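GDP-L-fucose synthase (Campylobacter jejuni subsp. jejuni serotype O:2, PDB 7M13) is an NADPH-dependent oxidoreductase of the fucose synthase subfamily that makes GDP-D-glycero-L-gluco-heptose for the capsular polysaccharide. Local coordinates at residues Lys104-Tyr115 / Asn161-Asn169; Lys191-Ser199 / Leu222-Glu233. All blocks are in the same frame, centred on the assembly; numbering follows the deposited sequence.

Interaction 1. Residues Lys104-Tyr115 / Asn161-Asn169. With NAP (NADP nicotinamide-adenine-dinucleotide phosphate), chain E.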
loop_
_atom_site.group_PDB
_atom_site.type_symbol
_atom_site.label_atom_id
_atom_site.label_comp_id
_atom_site.label_asym_id
_atom_site.label_seq_id
_atom_site.Cartn_x
_atom_site.Cartn_y
_atom_site.Cartn_z
ATOM N N LYS B 104 -14.435 -19.194 -2.899
ATOM C CA LYS B 104 -13.713 -20.217 -2.127
ATOM C C LYS B 104 -12.217 -19.927 -2.076
ATOM O O LYS B 104 -11.654 -19.964 -0.986
ATOM C CB LYS B 104 -13.986 -21.594 -2.719
ATOM C CG LYS B 104 -15.442 -21.973 -2.623
ATOM C CD LYS B 104 -15.777 -23.314 -3.222
ATOM C CE LYS B 104 -17.210 -23.720 -2.937
ATOM N NZ LYS B 104 -18.188 -22.895 -3.702
ATOM N N LYS B 105 -11.595 -19.643 -3.208
ATOM C CA LYS B 105 -10.154 -19.391 -3.237
ATOM C C LYS B 105 -9.816 -18.427 -4.366
ATOM O O LYS B 105 -10.526 -18.402 -5.386
ATOM C CB LYS B 105 -9.455 -20.709 -3.479
ATOM C CG LYS B 105 -8.109 -20.867 -2.864
ATOM C CD LYS B 105 -7.834 -22.356 -2.686
ATOM C CE LYS B 105 -6.367 -22.493 -2.495
ATOM N NZ LYS B 105 -6.041 -23.891 -2.214
ATOM N N LEU B 106 -8.780 -17.625 -4.154
ATOM C CA LEU B 106 -8.303 -16.629 -5.120
ATOM C C LEU B 106 -6.794 -16.734 -5.205
ATOM O O LEU B 106 -6.163 -16.942 -4.165
ATOM C CB LEU B 106 -8.735 -15.239 -4.624
ATOM C CG LEU B 106 -8.311 -14.026 -5.465
ATOM C CD1 LEU B 106 -9.369 -12.925 -5.364
ATOM C CD2 LEU B 106 -6.961 -13.494 -5.022
ATOM N N VAL B 107 -6.274 -16.597 -6.416
ATOM C CA VAL B 107 -4.816 -16.472 -6.649
ATOM C C VAL B 107 -4.549 -15.126 -7.289
ATOM O O VAL B 107 -5.215 -14.756 -8.255
ATOM C CB VAL B 107 -4.284 -17.610 -7.518
ATOM C CG1 VAL B 107 -2.856 -17.316 -7.982
ATOM C CG2 VAL B 107 -4.368 -18.924 -6.780
ATOM N N PHE B 108 -3.657 -14.357 -6.690
ATOM C CA PHE B 108 -3.209 -13.042 -7.160
ATOM C C PHE B 108 -1.752 -13.177 -7.582
ATOM O O PHE B 108 -0.993 -13.916 -6.950
ATOM C CB PHE B 108 -3.348 -12.006 -6.041
ATOM C CG PHE B 108 -2.712 -10.668 -6.308
ATOM C CD1 PHE B 108 -3.120 -9.904 -7.389
ATOM C CD2 PHE B 108 -1.793 -10.136 -5.425
ATOM C CE1 PHE B 108 -2.555 -8.669 -7.640
ATOM C CE2 PHE B 108 -1.219 -8.906 -5.684
ATOM C CZ PHE B 108 -1.595 -8.193 -6.797
ATOM N N PHE B 109 -1.303 -12.397 -8.539
ATOM C CA PHE B 109 0.102 -12.432 -9.013
ATOM C C PHE B 109 0.810 -11.148 -8.609
ATOM O O PHE B 109 0.346 -10.014 -8.929
ATOM C CB PHE B 109 0.165 -12.657 -10.508
ATOM C CG PHE B 109 -0.427 -13.980 -10.900
ATOM C CD1 PHE B 109 0.331 -15.140 -10.815
ATOM C CD2 PHE B 109 -1.775 -14.084 -11.191
ATOM C CE1 PHE B 109 -0.235 -16.363 -11.138
ATOM C CE2 PHE B 109 -2.330 -15.315 -11.507
ATOM C CZ PHE B 109 -1.561 -16.453 -11.454
ATOM N N GLY B 110 1.932 -11.290 -7.902
ATOM C CA GLY B 110 2.829 -10.186 -7.598
ATOM C C GLY B 110 4.003 -10.133 -8.556
ATOM O O GLY B 110 4.169 -11.054 -9.381
ATOM N N SER B 111 4.808 -9.098 -8.416
ATOM C CA SER B 111 5.997 -8.822 -9.238
ATOM C C SER B 111 7.198 -8.721 -8.318
ATOM O O SER B 111 7.055 -8.189 -7.205
ATOM C CB SER B 111 5.799 -7.539 -10.039
ATOM O OG SER B 111 7.032 -7.034 -10.495
ATOM N N GLY B 112 8.361 -9.112 -8.807
ATOM C CA GLY B 112 9.631 -8.893 -8.106
ATOM C C GLY B 112 9.881 -7.429 -7.819
ATOM O O GLY B 112 10.731 -7.130 -7.001
ATOM N N TYR B 113 9.193 -6.497 -8.487
ATOM C CA TYR B 113 9.349 -5.060 -8.167
ATOM C C TYR B 113 8.802 -4.784 -6.770
ATOM O O TYR B 113 9.059 -3.665 -6.260
ATOM C CB TYR B 113 8.651 -4.172 -9.193
ATOM C CG TYR B 113 9.365 -4.055 -10.520
ATOM C CD1 TYR B 113 10.684 -3.640 -10.604
ATOM C CD2 TYR B 113 8.691 -4.310 -11.693
ATOM C CE1 TYR B 113 11.323 -3.493 -11.825
ATOM C CE2 TYR B 113 9.315 -4.175 -12.923
ATOM C CZ TYR B 113 10.636 -3.781 -12.985
ATOM O OH TYR B 113 11.230 -3.640 -14.201
ATOM N N MET B 114 8.231 -5.801 -6.114
ATOM C CA MET B 114 7.711 -5.651 -4.727
ATOM C C MET B 114 8.852 -5.869 -3.721
ATOM O O MET B 114 8.605 -5.718 -2.508
ATOM C CB MET B 114 6.592 -6.662 -4.451
ATOM C CG MET B 114 7.079 -7.931 -3.778
ATOM S SD MET B 114 5.763 -9.159 -3.570
ATOM C CE MET B 114 4.733 -8.779 -4.987
ATOM N N TYR B 115 10.049 -6.212 -4.214
ATOM C CA TYR B 115 11.234 -6.455 -3.387
ATOM C C TYR B 115 12.201 -5.289 -3.468
ATOM O O TYR B 115 12.311 -4.624 -4.501
ATOM C CB TYR B 115 11.907 -7.773 -3.772
ATOM C CG TYR B 115 11.134 -8.991 -3.367
ATOM C CD1 TYR B 115 10.831 -9.301 -2.048
ATOM C CD2 TYR B 115 10.709 -9.883 -4.343
ATOM C CE1 TYR B 115 10.142 -10.456 -1.709
ATOM C CE2 TYR B 115 10.029 -11.042 -4.017
ATOM C CZ TYR B 115 9.726 -11.318 -2.699
ATOM O OH TYR B 115 9.054 -12.451 -2.374
ATOM N N ASN B 161 -9.059 -17.593 1.775
ATOM C CA ASN B 161 -7.926 -18.388 1.223
ATOM C C ASN B 161 -7.481 -17.747 -0.090
ATOM O O ASN B 161 -7.771 -18.250 -1.151
ATOM C CB ASN B 161 -8.228 -19.887 1.093
ATOM C CG ASN B 161 -8.040 -20.617 2.403
ATOM O OD1 ASN B 161 -6.911 -20.786 2.873
ATOM N ND2 ASN B 161 -9.137 -21.036 3.007
ATOM N N PHE B 162 -6.815 -16.616 0.054
ATOM C CA PHE B 162 -6.358 -15.731 -1.031
ATOM C C PHE B 162 -4.833 -15.770 -1.058
ATOM O O PHE B 162 -4.194 -15.299 -0.113
ATOM C CB PHE B 162 -6.877 -14.317 -0.748
ATOM C CG PHE B 162 -8.374 -14.094 -0.711
ATOM C CD1 PHE B 162 -9.275 -15.033 -1.173
ATOM C CD2 PHE B 162 -8.854 -12.877 -0.281
ATOM C CE1 PHE B 162 -10.638 -14.770 -1.160
ATOM C CE2 PHE B 162 -10.217 -12.620 -0.264
ATOM C CZ PHE B 162 -11.090 -13.574 -0.682
ATOM N N ILE B 163 -4.266 -16.329 -2.113
ATOM C CA ILE B 163 -2.816 -16.653 -2.141
ATOM C C ILE B 163 -2.140 -15.788 -3.197
ATOM O O ILE B 163 -2.659 -15.687 -4.317
ATOM C CB ILE B 163 -2.627 -18.129 -2.480
ATOM C CG1 ILE B 163 -3.498 -19.048 -1.634
ATOM C CG2 ILE B 163 -1.158 -18.473 -2.342
ATOM C CD1 ILE B 163 -3.243 -18.928 -0.191
ATOM N N THR B 164 -0.990 -15.190 -2.862
ATOM C CA THR B 164 -0.190 -14.365 -3.785
ATOM C C THR B 164 1.014 -15.177 -4.259
ATOM O O THR B 164 1.792 -15.657 -3.399
ATOM C CB THR B 164 0.285 -13.046 -3.160
ATOM O OG1 THR B 164 -0.907 -12.291 -2.860
ATOM C CG2 THR B 164 1.150 -12.238 -4.088
ATOM N N LEU B 165 1.190 -15.256 -5.566
ATOM C CA LEU B 165 2.345 -15.868 -6.226
ATOM C C LEU B 165 3.130 -14.765 -6.918
ATOM O O LEU B 165 2.536 -13.961 -7.640
ATOM C CB LEU B 165 1.875 -16.900 -7.250
ATOM C CG LEU B 165 0.966 -18.003 -6.738
ATOM C CD1 LEU B 165 0.579 -18.964 -7.868
ATOM C CD2 LEU B 165 1.626 -18.774 -5.594
ATOM N N VAL B 166 4.440 -14.715 -6.720
ATOM C CA VAL B 166 5.276 -13.577 -7.157
ATOM C C VAL B 166 6.302 -14.055 -8.181
ATOM O O VAL B 166 7.015 -15.008 -7.880
ATOM C CB VAL B 166 5.962 -12.922 -5.950
ATOM C CG1 VAL B 166 6.674 -11.647 -6.346
ATOM C CG2 VAL B 166 4.953 -12.660 -4.826
ATOM N N LEU B 167 6.398 -13.374 -9.318
ATOM C CA LEU B 167 7.346 -13.736 -10.396
ATOM C C LEU B 167 8.080 -12.496 -10.890
ATOM O O LEU B 167 7.685 -11.356 -10.581
ATOM C CB LEU B 167 6.609 -14.417 -11.552
ATOM C CG LEU B 167 5.510 -13.612 -12.242
ATOM C CD1 LEU B 167 5.496 -13.924 -13.727
ATOM C CD2 LEU B 167 4.155 -13.904 -11.643
ATOM N N ASN B 168 9.119 -12.727 -11.693
ATOM C CA ASN B 168 9.957 -11.649 -12.250
ATOM C C ASN B 168 9.677 -11.358 -13.730
ATOM O O ASN B 168 9.524 -10.189 -14.053
ATOM C CB ASN B 168 11.431 -11.994 -12.047
ATOM C CG ASN B 168 11.852 -11.677 -10.630
ATOM O OD1 ASN B 168 11.533 -10.601 -10.123
ATOM N ND2 ASN B 168 12.646 -12.555 -10.026
ATOM N N ASN B 169 9.689 -12.360 -14.611
ATOM C CA ASN B 169 9.522 -12.112 -16.069
ATOM C C ASN B 169 8.726 -13.256 -16.658
ATOM O O ASN B 169 9.155 -14.396 -16.556
ATOM C CB ASN B 169 10.839 -11.994 -16.855
ATOM C CG ASN B 169 11.685 -10.819 -16.439
ATOM O OD1 ASN B 169 11.380 -9.680 -16.782
ATOM N ND2 ASN B 169 12.711 -11.111 -15.647
HETATM P PA NAP E . -0.973 -8.559 -19.361
HETATM O O1A NAP E . -0.374 -7.186 -19.305
HETATM O O2A NAP E . -0.566 -9.442 -20.516
HETATM O O5B NAP E . -2.543 -8.515 -19.383
HETATM C C5B NAP E . -3.264 -7.713 -18.448
HETATM C C4B NAP E . -4.712 -7.839 -18.800
HETATM O O4B NAP E . -5.457 -7.107 -17.798
HETATM C C3B NAP E . -5.098 -7.239 -20.169
HETATM O O3B NAP E . -5.790 -8.216 -20.938
HETATM C C2B NAP E . -5.939 -6.022 -19.801
HETATM O O2B NAP E . -7.024 -5.781 -20.697
HETATM C C1B NAP E . -6.513 -6.433 -18.449
HETATM N N9A NAP E . -6.903 -5.280 -17.667
HETATM C C8A NAP E . -6.120 -4.256 -17.230
HETATM N N7A NAP E . -6.784 -3.290 -16.642
HETATM C C5A NAP E . -8.099 -3.701 -16.708
HETATM C C6A NAP E . -9.293 -3.101 -16.270
HETATM N N6A NAP E . -9.360 -1.894 -15.696
HETATM N N1A NAP E . -10.437 -3.781 -16.505
HETATM C C2A NAP E . -10.374 -4.975 -17.109
HETATM N N3A NAP E . -9.306 -5.629 -17.570
HETATM C C4A NAP E . -8.192 -4.923 -17.341
HETATM O O3 NAP E . -0.645 -9.311 -17.990
HETATM P PN NAP E . 0.412 -10.460 -17.726
HETATM O O1N NAP E . 1.705 -10.043 -18.311
HETATM O O2N NAP E . -0.220 -11.726 -18.151
HETATM O O5D NAP E . 0.508 -10.403 -16.120
HETATM C C5D NAP E . -0.318 -11.217 -15.319
HETATM C C4D NAP E . 0.043 -10.964 -13.883
HETATM O O4D NAP E . 1.418 -11.371 -13.644
HETATM C C3D NAP E . -0.059 -9.498 -13.439
HETATM O O3D NAP E . -0.496 -9.410 -12.075
HETATM C C2D NAP E . 1.362 -9.039 -13.601
HETATM O O2D NAP E . 1.672 -7.863 -12.859
HETATM C C1D NAP E . 2.134 -10.252 -13.124
HETATM N N1N NAP E . 3.527 -10.227 -13.624
HETATM C C2N NAP E . 3.813 -10.260 -14.960
HETATM C C3N NAP E . 5.089 -10.146 -15.395
HETATM C C7N NAP E . 5.457 -10.162 -16.836
HETATM O O7N NAP E . 6.664 -10.229 -17.148
HETATM N N7N NAP E . 4.473 -10.114 -17.730
HETATM C C4N NAP E . 6.176 -10.055 -14.441
HETATM C C5N NAP E . 5.806 -10.069 -13.044
HETATM C C6N NAP E . 4.556 -10.077 -12.696
HETATM P P2B NAP E . -6.764 -5.048 -22.115
HETATM O O1X NAP E . -6.147 -6.124 -22.964
HETATM O O2X NAP E . -5.937 -3.857 -21.909
HETATM O O3X NAP E . -8.180 -4.650 -22.577
HETATM O O HOH W 1 -11.792 -17.623 0.699
HETATM O O HOH W 2 -11.034 -22.241 0.568
HETATM O O HOH W 3 8.730 -8.163 -12.373
#

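Interaction 2. Residues Lys191-Ser199 / Leu222-Glu233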
loop_
_atom_site.group_PDB
_atom_site.type_symbol
_atom_site.label_atom_id
_atom_site.label_comp_id
_atom_site.label_asym_id
_atom_site.label_seq_id
_atom_site.Cartn_x
_atom_site.Cartn_y
_atom_site.Cartn_z
ATOM N N LYS B 191 12.979 -9.599 -32.314
ATOM C CA LYS B 191 14.162 -8.862 -32.839
ATOM C C LYS B 191 14.987 -9.788 -33.739
ATOM O O LYS B 191 15.386 -9.356 -34.845
ATOM C CB LYS B 191 15.040 -8.337 -31.698
ATOM C CG LYS B 191 14.559 -7.049 -31.037
ATOM C CD LYS B 191 15.594 -6.411 -30.112
ATOM C CE LYS B 191 16.933 -6.162 -30.780
ATOM N NZ LYS B 191 17.795 -5.234 -30.004
ATOM N N PHE B 192 15.255 -11.019 -33.302
ATOM C CA PHE B 192 16.064 -11.976 -34.098
ATOM C C PHE B 192 15.272 -12.439 -35.325
ATOM O O PHE B 192 15.900 -12.650 -36.360
ATOM C CB PHE B 192 16.549 -13.146 -33.244
ATOM C CG PHE B 192 17.829 -12.827 -32.525
ATOM C CD1 PHE B 192 19.049 -12.969 -33.160
ATOM C CD2 PHE B 192 17.808 -12.330 -31.229
ATOM C CE1 PHE B 192 20.231 -12.652 -32.506
ATOM C CE2 PHE B 192 18.990 -12.028 -30.573
ATOM C CZ PHE B 192 20.197 -12.171 -31.217
ATOM N N HIS B 193 13.951 -12.611 -35.215
ATOM C CA HIS B 193 13.097 -13.044 -36.353
ATOM C C HIS B 193 13.185 -12.001 -37.475
ATOM O O HIS B 193 13.436 -12.391 -38.636
ATOM C CB HIS B 193 11.658 -13.299 -35.896
ATOM C CG HIS B 193 10.757 -13.698 -37.009
ATOM N ND1 HIS B 193 10.802 -14.957 -37.575
ATOM C CD2 HIS B 193 9.806 -13.008 -37.675
ATOM C CE1 HIS B 193 9.900 -15.032 -38.535
ATOM N NE2 HIS B 193 9.277 -13.849 -38.614
ATOM N N LEU B 194 13.017 -10.721 -37.146
ATOM C CA LEU B 194 13.071 -9.613 -38.135
ATOM C C LEU B 194 14.493 -9.480 -38.696
ATOM O O LEU B 194 14.613 -9.195 -39.899
ATOM C CB LEU B 194 12.619 -8.304 -37.491
ATOM C CG LEU B 194 11.171 -8.273 -37.007
ATOM C CD1 LEU B 194 10.797 -6.868 -36.582
ATOM C CD2 LEU B 194 10.222 -8.788 -38.077
ATOM N N ALA B 195 15.528 -9.684 -37.874
ATOM C CA ALA B 195 16.939 -9.715 -38.320
ATOM C C ALA B 195 17.092 -10.787 -39.402
ATOM O O ALA B 195 17.790 -10.530 -40.407
ATOM C CB ALA B 195 17.869 -9.983 -37.161
ATOM N N LYS B 196 16.488 -11.957 -39.187
ATOM C CA LYS B 196 16.519 -13.094 -40.143
ATOM C C LYS B 196 15.775 -12.682 -41.414
ATOM O O LYS B 196 16.327 -12.891 -42.517
ATOM C CB LYS B 196 15.911 -14.358 -39.535
ATOM C CG LYS B 196 16.017 -15.594 -40.419
ATOM C CD LYS B 196 15.581 -16.878 -39.755
ATOM C CE LYS B 196 14.076 -16.984 -39.623
ATOM N NZ LYS B 196 13.666 -18.339 -39.186
ATOM N N LEU B 197 14.557 -12.138 -41.280
ATOM C CA LEU B 197 13.780 -11.682 -42.462
ATOM C C LEU B 197 14.642 -10.710 -43.274
ATOM O O LEU B 197 14.671 -10.852 -44.506
ATOM C CB LEU B 197 12.464 -11.021 -42.035
ATOM C CG LEU B 197 11.413 -11.948 -41.419
ATOM C CD1 LEU B 197 10.102 -11.205 -41.226
ATOM C CD2 LEU B 197 11.187 -13.208 -42.239
ATOM N N LEU B 198 15.335 -9.773 -42.626
ATOM C CA LEU B 198 16.215 -8.802 -43.327
ATOM C C LEU B 198 17.343 -9.548 -44.042
ATOM O O LEU B 198 17.631 -9.187 -45.203
ATOM C CB LEU B 198 16.793 -7.769 -42.356
ATOM C CG LEU B 198 15.870 -6.626 -41.929
ATOM C CD1 LEU B 198 16.548 -5.757 -40.878
ATOM C CD2 LEU B 198 15.468 -5.767 -43.121
ATOM N N SER B 199 17.937 -10.547 -43.384
ATOM C CA SER B 199 19.056 -11.373 -43.919
ATOM C C SER B 199 18.600 -12.163 -45.154
ATOM O O SER B 199 19.431 -12.342 -46.075
ATOM C CB SER B 199 19.585 -12.303 -42.864
ATOM O OG SER B 199 18.696 -13.396 -42.678
ATOM N N LEU B 222 13.532 -0.412 -37.531
ATOM C CA LEU B 222 14.234 -1.655 -37.105
ATOM C C LEU B 222 15.638 -1.316 -36.593
ATOM O O LEU B 222 16.010 -1.828 -35.511
ATOM C CB LEU B 222 14.296 -2.625 -38.287
ATOM C CG LEU B 222 12.963 -3.256 -38.676
ATOM C CD1 LEU B 222 13.111 -4.104 -39.933
ATOM C CD2 LEU B 222 12.407 -4.086 -37.529
ATOM N N HIS B 223 16.382 -0.488 -37.335
ATOM C CA HIS B 223 17.802 -0.132 -37.060
ATOM C C HIS B 223 17.907 0.565 -35.698
ATOM O O HIS B 223 18.982 0.466 -35.066
ATOM C CB HIS B 223 18.379 0.713 -38.206
ATOM C CG HIS B 223 18.872 -0.087 -39.367
ATOM N ND1 HIS B 223 20.179 -0.010 -39.812
ATOM C CD2 HIS B 223 18.251 -0.977 -40.174
ATOM C CE1 HIS B 223 20.338 -0.812 -40.846
ATOM N NE2 HIS B 223 19.169 -1.417 -41.089
ATOM N N ASN B 224 16.826 1.222 -35.257
ATOM C CA ASN B 224 16.764 1.983 -33.980
ATOM C C ASN B 224 16.392 1.046 -32.819
ATOM O O ASN B 224 16.644 1.433 -31.663
ATOM C CB ASN B 224 15.805 3.176 -34.075
ATOM C CG ASN B 224 16.451 4.414 -34.667
ATOM O OD1 ASN B 224 17.672 4.563 -34.650
ATOM N ND2 ASN B 224 15.635 5.314 -35.190
ATOM N N PHE B 225 15.821 -0.129 -33.108
ATOM C CA PHE B 225 15.676 -1.255 -32.143
ATOM C C PHE B 225 16.899 -2.179 -32.241
ATOM O O PHE B 225 16.859 -3.269 -31.640
ATOM C CB PHE B 225 14.365 -2.013 -32.379
ATOM C CG PHE B 225 13.163 -1.393 -31.713
ATOM C CD1 PHE B 225 13.076 -1.331 -30.330
ATOM C CD2 PHE B 225 12.124 -0.862 -32.464
ATOM C CE1 PHE B 225 11.979 -0.749 -29.710
ATOM C CE2 PHE B 225 11.026 -0.282 -31.844
ATOM C CZ PHE B 225 10.955 -0.223 -30.469
ATOM N N GLY B 226 17.945 -1.749 -32.963
ATOM C CA GLY B 226 19.233 -2.459 -33.113
ATOM C C GLY B 226 19.114 -3.679 -34.018
ATOM O O GLY B 226 19.985 -4.588 -33.916
ATOM N N ILE B 227 18.078 -3.709 -34.864
ATOM C CA ILE B 227 17.775 -4.814 -35.821
ATOM C C ILE B 227 18.330 -4.415 -37.187
ATOM O O ILE B 227 17.947 -3.324 -37.670
ATOM C CB ILE B 227 16.266 -5.110 -35.892
ATOM C CG1 ILE B 227 15.660 -5.368 -34.505
ATOM C CG2 ILE B 227 15.984 -6.262 -36.848
ATOM C CD1 ILE B 227 14.160 -5.177 -34.447
ATOM N N SER B 228 19.192 -5.259 -37.769
ATOM C CA SER B 228 19.770 -5.096 -39.130
ATOM C C SER B 228 19.992 -6.469 -39.776
ATOM O O SER B 228 19.827 -7.495 -39.072
ATOM C CB SER B 228 21.031 -4.292 -39.089
ATOM O OG SER B 228 22.129 -5.107 -38.727
ATOM N N LYS B 229 20.316 -6.497 -41.074
ATOM C CA LYS B 229 20.468 -7.764 -41.841
ATOM C C LYS B 229 21.760 -8.458 -41.395
ATOM O O LYS B 229 21.811 -9.687 -41.493
ATOM C CB LYS B 229 20.394 -7.525 -43.355
ATOM C CG LYS B 229 21.660 -7.007 -44.028
ATOM C CD LYS B 229 21.582 -7.089 -45.542
ATOM C CE LYS B 229 22.281 -5.946 -46.248
ATOM N NZ LYS B 229 22.027 -5.973 -47.710
ATOM N N LYS B 230 22.743 -7.703 -40.896
ATOM C CA LYS B 230 24.080 -8.229 -40.531
ATOM C C LYS B 230 24.154 -8.559 -39.027
ATOM O O LYS B 230 24.983 -9.405 -38.675
ATOM C CB LYS B 230 25.155 -7.258 -40.956
ATOM N N SER B 231 23.348 -7.923 -38.164
ATOM C CA SER B 231 23.483 -8.062 -36.689
ATOM C C SER B 231 22.192 -7.724 -35.933
ATOM O O SER B 231 21.335 -6.973 -36.462
ATOM C CB SER B 231 24.632 -7.235 -36.188
ATOM O OG SER B 231 24.450 -5.870 -36.516
ATOM N N VAL B 232 22.069 -8.287 -34.727
ATOM C CA VAL B 232 21.211 -7.774 -33.627
ATOM C C VAL B 232 22.145 -7.140 -32.597
ATOM O O VAL B 232 23.021 -7.862 -32.052
ATOM C CB VAL B 232 20.330 -8.881 -33.020
ATOM C CG1 VAL B 232 19.551 -8.393 -31.806
ATOM C CG2 VAL B 232 19.387 -9.464 -34.063
ATOM N N GLU B 233 21.998 -5.828 -32.408
ATOM C CA GLU B 233 22.784 -5.005 -31.454
ATOM C C GLU B 233 21.938 -4.786 -30.198
ATOM O O GLU B 233 20.798 -4.294 -30.323
ATOM C CB GLU B 233 23.162 -3.682 -32.120
ATOM C CG GLU B 233 24.148 -2.853 -31.320
ATOM C CD GLU B 233 24.937 -1.845 -32.142
ATOM O OE1 GLU B 233 24.627 -1.684 -33.343
ATOM O OE2 GLU B 233 25.859 -1.225 -31.581
#

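Interaction 1. Residues Lys104-Tyr115 / Asn161-Asn169
Leu106 to Ser111 and Phe162 to Leu167 run side by side as parallel strands, paired in order from Leu106 with Phe162 to Ser111 with Leu167. Their axes approach to 4.4 Å and diverge in direction by 33°, a marked twist. Seven backbone hydrogen bonds join them, from Leu106 N to Asn161 O at one end to Gly112 N to Leu167 O at the other.

Leu106, Phe108, Phe162 and Thr164 lie on the face covered by helices 80-100 and 138-158. There Leu106 CB meets Phe162 CD1 at 3.5 Å. Thr164 OG1, anti to the carbonyl carbon (chi1 -63°), comes in plane to the edge of the Phe108 ring, 3.5 Å from CD2; this buried hydroxyl has no hydrogen-bond partner in the model. Farther along the same face Val166 packs against Met114 and Tyr115; Val166 and Met114 reach toward each other tip to tip, CG1 to CE 3.7 Å. On the other face Val107 CG1 packs on Leu165 CD1 at 3.8 Å.

At their C-terminal ends the strands meet the cofactor. Leu167 turns its CG between the backbone N and carbonyl carbon (chi1 60°), which lays the branch against one face of the nicotinamide, CG to C5N 3.6 Å. Phe109 O accepts a hydrogen bond from Lys144 NZ and a weak one, 3.3 Å, from the ribose O3D. Ser111 OG accepts from Tyr113 N at 3.0 Å, an ST turn, while one water links OG to Asn168 O; Ser111 is probably important for catalysis.

Neighbouring parallel strands joined through helix 138-158, with the dinucleotide at their C-terminal ends, are the beta-alpha-beta arrangement of the NADP-binding Rossmann fold.

Interaction 2. Residues Lys191-Ser199 / Leu222-Glu233
Lys191 reaches from helix 184-199 to the loop that follows helix 215-224 and to strand 231-235, handing its NZ to two backbone carbonyls: Phe225 O in the loop at 2.7 Å and Glu233 O on the strand at 3.2 Å. NZ is tilted only 18° from the plane of the Phe225 carbonyl; at Glu233 it stands 39° above the plane. A bend at chi3 (54°) swings the amine back over the loop, while CE rests 3.6 Å from Val232 CG1.

Several of the loop's backbone polar groups are paired within the segment. Ile227 N bonds to Leu222 O, with a weaker bond from Gly226 N to His223 O, and Gly226 O in turn accepts from Glu233 N at 2.8 Å. Ser231 O takes two donors, Ser228 N and Ser228 OG, which fastens the turn ahead of strand 231-235.

Between these polar ends the packing is apolar. Val232 CG2 sits over one face of the Phe192 ring, a CH-pi contact 3.8 Å from its centroid, and also presses tightly on Ala195 CB. Leu194 CD1 and Leu222 CD2 meet at 3.4 Å, their side chains crossing at about a right angle, and Ile227 CG2 comes 3.6 Å from Ala195 N. Phe179 touches Lys191 and Ile227, and stacks on Phe225.

Lys191 is a predicted substrate-binding residue. Helix 215-224 ends in a Schellman motif with Gly226, at positive phi, as its C-prime residue, followed by a turn into the strand that pairs with 303-307.

Overall arrangement
From the N terminus, strand 105-111 comes first; the chain then passes through helix 138-158 and returns as strand 162-171, so interaction 1 closes a beta-alpha-beta unit in the nucleotide-binding sheet. The same chain runs on from strand 162-171 into helix 184-199. Helices 203-210 and 215-224 follow, and interaction 2 closes this second, shorter loop when 222-233 packs back on 191-199. The two loops are in series, neither nested nor crossed, with centres about 36 Å apart and nearest atoms about 14 Å apart. One belongs to the main mixed sheet around the cofactor, the other to the outlying part built on the small parallel sheet of strands 231-235 and 303-307.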